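Local coordinates for protein transcriptional repressor of the blcABC operon (Agrobacterium tumefaciens, PDB 3MQ0) that probably binds DNA through a helix-turn-helix domain as an IclR-family repressor of the blcABC operon, regulated through its oligomerization, at residues L116-V125 with S233-I241. Residues are numbered along the deposited sequence; the frame is centred on the assembly and turned at random.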
loop_
_atom_site.group_PDB
_atom_site.type_symbol
_atom_site.label_atom_id
_atom_site.label_comp_id
_atom_site.label_asym_id
_atom_site.label_seq_id
_atom_site.Cartn_x
_atom_site.Cartn_y
_atom_site.Cartn_z
ATOM N N LEU B 116 6.152 23.532 21.762
ATOM C CA LEU B 116 6.616 24.275 20.598
ATOM C C LEU B 116 5.897 25.621 20.403
ATOM O O LEU B 116 6.150 26.326 19.422
ATOM C CB LEU B 116 6.436 23.425 19.343
ATOM C CG LEU B 116 7.176 22.086 19.329
ATOM C CD1 LEU B 116 6.807 21.325 18.077
ATOM C CD2 LEU B 116 8.687 22.292 19.432
ATOM N N ASP B 117 5.002 25.966 21.323
ATOM C CA ASP B 117 4.254 27.221 21.231
ATOM C C ASP B 117 5.125 28.457 21.012
ATOM O O ASP B 117 4.714 29.379 20.304
ATOM C CB ASP B 117 3.378 27.441 22.476
ATOM C CG ASP B 117 2.098 26.606 22.464
ATOM O OD1 ASP B 117 1.897 25.803 21.526
ATOM O OD2 ASP B 117 1.294 26.753 23.416
ATOM N N PRO B 118 6.322 28.495 21.624
ATOM C CA PRO B 118 7.157 29.697 21.503
ATOM C C PRO B 118 7.779 29.871 20.118
ATOM O O PRO B 118 8.317 30.942 19.842
ATOM C CB PRO B 118 8.277 29.455 22.521
ATOM C CG PRO B 118 7.778 28.364 23.426
ATOM C CD PRO B 118 6.890 27.522 22.574
ATOM N N TYR B 119 7.717 28.851 19.263
ATOM C CA TYR B 119 8.452 28.913 17.996
ATOM C C TYR B 119 7.584 28.943 16.756
ATOM O O TYR B 119 6.488 28.372 16.719
ATOM C CB TYR B 119 9.432 27.740 17.880
ATOM C CG TYR B 119 10.175 27.495 19.162
ATOM C CD1 TYR B 119 11.167 28.357 19.578
ATOM C CD2 TYR B 119 9.866 26.409 19.968
ATOM C CE1 TYR B 119 11.841 28.145 20.759
ATOM C CE2 TYR B 119 10.529 26.195 21.154
ATOM C CZ TYR B 119 11.518 27.062 21.540
ATOM O OH TYR B 119 12.183 26.859 22.728
ATOM N N THR B 120 8.115 29.578 15.718
ATOM C CA THR B 120 7.513 29.494 14.398
ATOM C C THR B 120 7.863 28.130 13.820
ATOM O O THR B 120 9.016 27.725 13.845
ATOM C CB THR B 120 8.049 30.594 13.484
ATOM O OG1 THR B 120 7.614 31.869 13.982
ATOM C CG2 THR B 120 7.555 30.396 12.057
ATOM N N VAL B 121 6.866 27.418 13.302
ATOM C CA VAL B 121 7.098 26.068 12.792
ATOM C C VAL B 121 6.702 26.007 11.334
ATOM O O VAL B 121 5.619 26.479 10.967
ATOM C CB VAL B 121 6.235 25.039 13.545
ATOM C CG1 VAL B 121 6.662 23.612 13.175
ATOM C CG2 VAL B 121 6.330 25.267 15.039
ATOM N N THR B 122 7.571 25.442 10.499
ATOM C CA THR B 122 7.292 25.356 9.068
ATOM C C THR B 122 7.274 23.909 8.622
ATOM O O THR B 122 7.867 23.045 9.260
ATOM C CB THR B 122 8.358 26.103 8.239
ATOM O OG1 THR B 122 9.654 25.618 8.611
ATOM C CG2 THR B 122 8.306 27.583 8.529
ATOM N N LEU B 123 6.575 23.662 7.523
ATOM C CA LEU B 123 6.487 22.340 6.917
ATOM C C LEU B 123 6.804 22.539 5.446
ATOM O O LEU B 123 6.196 23.391 4.792
ATOM C CB LEU B 123 5.065 21.808 7.038
ATOM C CG LEU B 123 4.745 20.447 6.400
ATOM C CD1 LEU B 123 5.444 19.361 7.192
ATOM C CD2 LEU B 123 3.216 20.215 6.351
ATOM N N THR B 124 7.740 21.751 4.926
ATOM C CA THR B 124 8.185 21.924 3.552
ATOM C C THR B 124 8.278 20.610 2.812
ATOM O O THR B 124 8.327 19.543 3.422
ATOM C CB THR B 124 9.585 22.540 3.494
ATOM O OG1 THR B 124 10.532 21.585 3.990
ATOM C CG2 THR B 124 9.652 23.820 4.311
ATOM N N VAL B 125 8.316 20.697 1.488
ATOM C CA VAL B 125 8.668 19.546 0.657
ATOM C C VAL B 125 9.819 19.958 -0.216
ATOM O O VAL B 125 9.973 21.142 -0.477
ATOM C CB VAL B 125 7.501 19.099 -0.236
ATOM C CG1 VAL B 125 6.322 18.636 0.626
ATOM C CG2 VAL B 125 7.062 20.235 -1.148
ATOM N N SER B 233 9.387 12.445 3.072
ATOM C CA SER B 233 8.437 13.095 2.175
ATOM C C SER B 233 8.312 14.584 2.438
ATOM O O SER B 233 7.876 15.339 1.566
ATOM C CB SER B 233 7.059 12.436 2.287
ATOM O OG SER B 233 6.539 12.546 3.604
ATOM N N ALA B 234 8.667 15.001 3.648
ATOM C CA ALA B 234 8.538 16.399 4.023
ATOM C C ALA B 234 9.518 16.709 5.140
ATOM O O ALA B 234 10.110 15.807 5.713
ATOM C CB ALA B 234 7.103 16.706 4.470
ATOM N N GLY B 235 9.684 17.993 5.433
ATOM C CA GLY B 235 10.538 18.422 6.531
ATOM C C GLY B 235 9.751 19.332 7.454
ATOM O O GLY B 235 8.846 20.048 7.020
ATOM N N ILE B 236 10.077 19.293 8.735
ATOM C CA ILE B 236 9.508 20.227 9.686
ATOM C C ILE B 236 10.655 20.983 10.353
ATOM O O ILE B 236 11.718 20.395 10.614
ATOM C CB ILE B 236 8.624 19.515 10.727
ATOM C CG1 ILE B 236 8.001 20.517 11.684
ATOM C CG2 ILE B 236 9.409 18.475 11.542
ATOM C CD1 ILE B 236 7.033 19.855 12.687
ATOM N N ALA B 237 10.466 22.274 10.609
ATOM C CA ALA B 237 11.520 23.036 11.294
ATOM C C ALA B 237 10.926 24.011 12.285
ATOM O O ALA B 237 9.811 24.480 12.115
ATOM C CB ALA B 237 12.387 23.799 10.271
ATOM N N ILE B 238 11.690 24.335 13.311
ATOM C CA ILE B 238 11.324 25.464 14.142
ATOM C C ILE B 238 12.356 26.550 13.898
ATOM O O ILE B 238 13.515 26.261 13.596
ATOM C CB ILE B 238 11.251 25.094 15.629
ATOM C CG1 ILE B 238 12.598 24.568 16.117
ATOM C CG2 ILE B 238 10.149 24.049 15.867
ATOM C CD1 ILE B 238 12.550 24.036 17.552
ATOM N N SER B 239 11.943 27.793 14.029
ATOM C CA SER B 239 12.776 28.962 13.882
ATOM C C SER B 239 12.771 29.817 15.147
ATOM O O SER B 239 11.774 29.991 15.721
ATOM C CB SER B 239 12.248 29.828 12.751
ATOM O OG SER B 239 12.360 29.148 11.553
ATOM N N LEU B 240 13.926 30.336 15.509
ATOM C CA LEU B 240 14.013 31.208 16.675
ATOM C C LEU B 240 15.169 32.172 16.505
ATOM O O LEU B 240 15.955 32.056 15.561
ATOM C CB LEU B 240 14.199 30.387 17.956
ATOM C CG LEU B 240 15.354 29.385 17.952
ATOM C CD1 LEU B 240 15.910 29.212 19.347
ATOM C CD2 LEU B 240 14.880 28.037 17.397
ATOM N N ILE B 241 15.265 33.135 17.418
ATOM C CA ILE B 241 16.382 34.065 17.421
ATOM C C ILE B 241 17.638 33.363 17.947
ATOM O O ILE B 241 17.649 32.851 19.067
ATOM C CB ILE B 241 16.070 35.292 18.289
ATOM C CG1 ILE B 241 14.869 36.041 17.715
ATOM C CG2 ILE B 241 17.294 36.198 18.391
ATOM C CD1 ILE B 241 15.087 36.540 16.299
HETATM O O HOH W 1 10.350 27.293 10.927
#
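The two central strands of the antiparallel sheet in the GAF-fold, IclR-type C-terminal domain meet here, T120-V125 running antiparallel to S233-I241. T122 pairs with A237 and T124 with G235 through reciprocal backbone bonds; T122 N to A237 O is 2.9 Å, fairly straight (161°) and in the carbonyl plane, whereas A237 N reaches T122 O tilted out of it by 25°. At the T120 and S239 pair only S239 N to T120 O is formed, and S239 O, buried at the edge of the Y119 ring, has no polar partner in the model. The non-hydrogen-bonded pairs V121 with I238 and L123 with I236 add CA-H...O contacts, among them V121 CA to A237 O at 3.2 Å.

One face of the pairing is apolar. V121 has CG1 anti to its backbone N (chi1 -170°), which sets that methyl 3.7 Å from I236 CG1, while its CG2 meets I238 CG2. L123 CD1 lies against G235 O (3.5 Å) and then A234 CB (4.1 Å). Helix 102-110 covers this side, F106 resting on both V121 and I236. Just before the strand, the type I turn L116-Y119 brings L116 CD2 to I238 CG2 and Y119 CB to 3.9 Å from I238 CB. The Y119 ring, with P118 CB over one face, lies alongside L240 and meets its CB through CD1.

The other face, bearing T120, T122, T124 and S239 as well as A237, is mixed; F147 packs on T122 and S239. A water there bonds to T122 OG1 at 2.9 Å, to S239 OG at 2.8 Å, and donates to T120 O. T120 OG1 and T124 OG1 instead bond to S139 and T160.

The chemistry thus splits by face: on one side hydrocarbon packs against helix 102-110, whereas on the other a water among buried residues bridges one hydroxyl from each strand beside the backbone ladder.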